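Local coordinates for protein aminopentol aminotransferase (Sphingopyxis macrogoltabida, PDB 6HBS) that transfers the amino group of aminopentol, the hydrolysed form of fumonisin B1, to pyruvate with the help of pyridoxal 5'-phosphate, yielding 2-keto-HFB1 and L-alanine, at residues Thr301-Ile304 with Ile305-Pro309; Ala77-Ala80 with Gln81-Leu84. One frame throughout, in Å; residues are numbered along the deposited sequence.

Interaction 1. Residues Thr301-Ile304 with Ile305-Pro309; sequences TLRI and IRETP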
loop_
_atom_site.group_PDB
_atom_site.type_symbol
_atom_site.label_atom_id
_atom_site.label_comp_id
_atom_site.label_asym_id
_atom_site.label_seq_id
_atom_site.Cartn_x
_atom_site.Cartn_y
_atom_site.Cartn_z
ATOM N N THR A 301 8.079 5.529 17.261
ATOM C CA THR A 301 9.333 5.144 16.608
ATOM C C THR A 301 10.200 6.382 16.343
ATOM O O THR A 301 11.375 6.388 16.705
ATOM C CB THR A 301 9.054 4.375 15.316
ATOM O OG1 THR A 301 8.249 3.233 15.602
ATOM C CG2 THR A 301 10.335 3.960 14.636
ATOM N N LEU A 302 9.633 7.442 15.747
ATOM C CA LEU A 302 10.404 8.644 15.497
ATOM C C LEU A 302 10.913 9.258 16.820
ATOM O O LEU A 302 12.026 9.799 16.836
ATOM C CB LEU A 302 9.597 9.678 14.717
ATOM C CG LEU A 302 9.220 9.330 13.274
ATOM C CD1 LEU A 302 8.324 10.413 12.686
ATOM C CD2 LEU A 302 10.448 9.093 12.395
ATOM N N ARG A 303 10.125 9.192 17.909
ATOM C CA ARG A 303 10.576 9.736 19.207
ATOM C C ARG A 303 11.820 8.958 19.680
ATOM O O ARG A 303 12.810 9.526 20.134
ATOM C CB ARG A 303 9.453 9.718 20.263
ATOM C CG ARG A 303 9.857 10.307 21.618
ATOM C CD ARG A 303 9.030 9.862 22.814
ATOM N NE ARG A 303 9.012 8.415 23.066
ATOM C CZ ARG A 303 9.986 7.729 23.636
ATOM N NH1 ARG A 303 11.109 8.331 23.985
ATOM N NH2 ARG A 303 9.849 6.435 23.842
ATOM N N ILE A 304 11.753 7.639 19.609
ATOM C CA ILE A 304 12.842 6.802 19.995
ATOM C C ILE A 304 14.087 7.099 19.140
ATOM O O ILE A 304 15.207 7.111 19.671
ATOM C CB ILE A 304 12.418 5.337 19.955
ATOM C CG1 ILE A 304 11.372 5.061 21.041
ATOM C CG2 ILE A 304 13.615 4.410 20.070
ATOM C CD1 ILE A 304 10.795 3.710 20.993
ATOM N N ILE A 305 13.896 7.379 17.845
ATOM C CA ILE A 305 15.001 7.684 16.943
ATOM C C ILE A 305 15.675 8.975 17.416
ATOM O O ILE A 305 16.891 9.056 17.438
ATOM C CB ILE A 305 14.525 7.762 15.473
ATOM C CG1 ILE A 305 14.201 6.374 14.903
ATOM C CG2 ILE A 305 15.483 8.549 14.600
ATOM C CD1 ILE A 305 13.504 6.411 13.535
ATOM N N ARG A 306 14.876 9.978 17.795
ATOM C CA ARG A 306 15.414 11.228 18.234
ATOM C C ARG A 306 16.074 11.088 19.612
ATOM O O ARG A 306 17.028 11.769 19.832
ATOM C CB ARG A 306 14.371 12.344 18.372
ATOM C CG ARG A 306 13.622 12.722 17.108
ATOM C CD ARG A 306 12.827 14.006 17.275
ATOM N NE ARG A 306 11.761 13.827 18.247
ATOM C CZ ARG A 306 10.607 13.207 18.007
ATOM N NH1 ARG A 306 9.729 13.058 18.981
ATOM N NH2 ARG A 306 10.310 12.796 16.791
ATOM N N GLU A 307 15.541 10.260 20.524
ATOM C CA GLU A 307 15.823 10.399 21.953
ATOM C C GLU A 307 16.755 9.319 22.512
ATOM O O GLU A 307 17.139 9.422 23.680
ATOM C CB GLU A 307 14.533 10.441 22.788
ATOM C CG GLU A 307 13.860 11.796 22.670
ATOM C CD GLU A 307 12.558 12.022 23.405
ATOM O OE1 GLU A 307 12.119 11.144 24.128
ATOM O OE2 GLU A 307 11.981 13.075 23.188
ATOM N N THR A 308 17.114 8.310 21.724
ATOM C CA THR A 308 17.854 7.166 22.215
ATOM C C THR A 308 19.052 6.917 21.301
ATOM O O THR A 308 19.060 7.384 20.152
ATOM C CB THR A 308 16.994 5.896 22.294
ATOM O OG1 THR A 308 16.752 5.452 20.954
ATOM C CG2 THR A 308 15.685 6.080 23.040
ATOM N N PRO A 309 20.102 6.226 21.799
ATOM C CA PRO A 309 21.255 5.842 20.981
ATOM C C PRO A 309 21.020 4.560 20.158
ATOM O O PRO A 309 21.907 3.671 20.031
ATOM C CB PRO A 309 22.341 5.658 22.063
ATOM C CG PRO A 309 21.607 5.121 23.237
ATOM C CD PRO A 309 20.287 5.864 23.220
#
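Thr301 through Glu307 form the last turns of helix 292-307 in this class-III aminotransferase, and Thr308 is the first residue to leave the helical path, just before Pro309 takes the N-cap position of helix 310-332. The regular part of the turn is carried by backbone bonds: Ile305 N donates to Thr301 O at 2.9 Å and Arg306 N to Leu302 O at 3.0 Å. Further on the bonding weakens, and the bond from Glu307 N to Arg303 O is weak.

At the end, Ile304 O gathers three donors. Its firm partner is the Thr308 hydroxyl, with OG1 2.6 Å from Ile304 O and lying above the carbonyl plane; the amides of Thr308 and Glu307 add weak bonds. OG1 reaches this carbonyl from between the backbone N and the carbonyl carbon of its own residue (chi1 72°).

Charged side chains line the outer side. Arg303, its CG anti to the backbone N (chi1 -178°), bends at its third torsion and brings NH1 3.0 Å from Glu307 OE1 in a salt bridge. The oxygen lies in the guanidinium plane but is itself met from above the carboxylate, the two planes being 55° apart. Glu300 takes Arg303 NH2 in a second salt bridge, so the guanidinium is shared between two carboxylates.

Apolar contacts occupy the inner side. Leu302 CD2 and Ile305 CD1 approach to 4.2 Å, and both side chains also pack on Phe236 and on Met105 of helix 94-105, while Ile304 turns to Ile74 of helix 72-82.

On the exposed side, Arg306 bends back along the helix and lays one face of its guanidinium over the preceding turn, where NH1 comes 3.4 Å from Arg303 CA.

Interaction 2. Residues Ala77-Ala80 with Gln81-Leu84; sequences AADA and QRLL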
loop_
_atom_site.group_PDB
_atom_site.type_symbol
_atom_site.label_atom_id
_atom_site.label_comp_id
_atom_site.label_asym_id
_atom_site.label_seq_id
_atom_site.Cartn_x
_atom_site.Cartn_y
_atom_site.Cartn_z
ATOM N N ALA A 77 2.179 2.417 22.291
ATOM C CA ALA A 77 1.654 3.568 21.577
ATOM C C ALA A 77 0.575 3.117 20.595
ATOM O O ALA A 77 -0.449 3.808 20.467
ATOM C CB ALA A 77 2.749 4.334 20.873
ATOM N N ALA A 78 0.801 1.991 19.916
ATOM C CA ALA A 78 -0.176 1.450 18.965
ATOM C C ALA A 78 -1.468 1.038 19.691
ATOM O O ALA A 78 -2.575 1.286 19.207
ATOM C CB ALA A 78 0.392 0.276 18.220
ATOM N N ASP A 79 -1.309 0.385 20.850
ATOM C CA ASP A 79 -2.447 -0.021 21.694
ATOM C C ASP A 79 -3.310 1.189 22.059
ATOM O O ASP A 79 -4.522 1.117 21.962
ATOM C CB ASP A 79 -1.981 -0.642 23.010
ATOM C CG ASP A 79 -1.309 -1.990 22.952
ATOM O OD1 ASP A 79 -1.493 -2.725 21.955
ATOM O OD2 ASP A 79 -0.672 -2.331 23.975
ATOM N N ALA A 80 -2.681 2.268 22.524
ATOM C CA ALA A 80 -3.411 3.459 22.943
ATOM C C ALA A 80 -4.233 4.039 21.775
ATOM O O ALA A 80 -5.365 4.499 21.968
ATOM C CB ALA A 80 -2.470 4.488 23.519
ATOM N N GLN A 81 -3.653 4.066 20.571
ATOM C CA GLN A 81 -4.381 4.586 19.419
ATOM C C GLN A 81 -5.470 3.594 18.981
ATOM O O GLN A 81 -6.535 4.006 18.583
ATOM C CB GLN A 81 -3.429 4.920 18.261
ATOM C CG GLN A 81 -4.130 5.554 17.067
ATOM C CD GLN A 81 -4.776 6.864 17.469
ATOM O OE1 GLN A 81 -4.205 7.641 18.229
ATOM N NE2 GLN A 81 -5.977 7.103 16.967
ATOM N N ARG A 82 -5.223 2.295 19.082
ATOM C CA ARG A 82 -6.221 1.318 18.689
ATOM C C ARG A 82 -7.523 1.471 19.512
ATOM O O ARG A 82 -8.625 1.209 18.987
ATOM C CB ARG A 82 -5.632 -0.086 18.792
ATOM C CG ARG A 82 -6.374 -1.137 17.977
ATOM C CD ARG A 82 -5.630 -2.470 17.998
ATOM N NE ARG A 82 -4.246 -2.336 17.559
ATOM C CZ ARG A 82 -3.169 -2.496 18.326
ATOM N NH1 ARG A 82 -3.316 -2.696 19.620
ATOM N NH2 ARG A 82 -1.955 -2.453 17.793
ATOM N N LEU A 83 -7.407 1.921 20.765
ATOM C CA LEU A 83 -8.590 2.152 21.610
ATOM C C LEU A 83 -9.401 3.345 21.088
ATOM O O LEU A 83 -10.580 3.481 21.459
ATOM C CB LEU A 83 -8.180 2.424 23.063
ATOM C CG LEU A 83 -7.603 1.238 23.823
ATOM C CD1 LEU A 83 -7.216 1.642 25.228
ATOM C CD2 LEU A 83 -8.573 0.078 23.842
ATOM N N LEU A 84 -8.752 4.265 20.364
ATOM C CA LEU A 84 -9.380 5.454 19.870
ATOM C C LEU A 84 -10.000 5.169 18.497
ATOM O O LEU A 84 -11.221 5.178 18.384
ATOM C CB LEU A 84 -8.392 6.616 19.826
ATOM C CG LEU A 84 -7.842 7.001 21.191
ATOM C CD1 LEU A 84 -6.708 8.016 21.056
ATOM C CD2 LEU A 84 -8.961 7.550 22.069
HETATM O O HOH W 1 0.050 -3.017 19.603
#
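Ala77 and Gln81 open a run of regular i to i+4 backbone bonds in helix 72-82: Gln81 N donates to Ala77 O, Arg82 N to Ala78 O at 2.8 Å, and Leu83 N to Asp79 O. Beyond them Leu84 N turns back to Gln81 O at 2.9 Å, a step of three residues.

Among the side chains, Asp79 and Arg82 form an i to i+3 salt bridge along the helix, with Arg82 NH1 3.0 Å from Asp79 OD1. The carboxylate oxygen uses its anti lone pair and sits at the edge of the guanidinium, close to its plane, although the two flat groups are turned 69° apart. Arg82 extends from a CG anti to the backbone N (chi1 -160°) and then bends at its third torsion, which carries the guanidinium back over the preceding turn. One face thus lies above Ala78 O, and NH2 comes 3.6 Å from Ala78 CB. A water accepts from Arg82 NH2, and its oxygen also lies 2.8 Å from Asp79 OD1.

This part of the chain lies at the dimer interface of the class-III aminotransferase: Arg82 packs on Glu75 of the second subunit and comes close to the like-charged Arg82 of that subunit, while Leu84 makes backbone hydrogen bonds to it. A leucine in place of Arg82 would probably leave the Asp79 carboxylate without its charged mate and the water without the NH2 donor from which it accepts. On another side of the helix, Gln81 bends at its second torsion and its NE2 donates to Gly85 O.

Interaction 2 lies on helix 72-82 and interaction 1 closes helix 292-307, two helices in contact: Thr301 and Ile304 touch Ile74, while Gln81 rests on Ala292 and Ala296. The centres of the two contacts are 19 Å apart and their nearest atoms about 7 Å, with no direct touch. Interaction 1 is the nearer to the cofactor region, the Thr301 side chain lying about 10 Å from that of Lys258, the probable attachment point of pyridoxal phosphate, whereas the side chain of Arg306 is about 11 Å from the bound magnesium ion. Interaction 2 lies away from these sites and faces the second subunit.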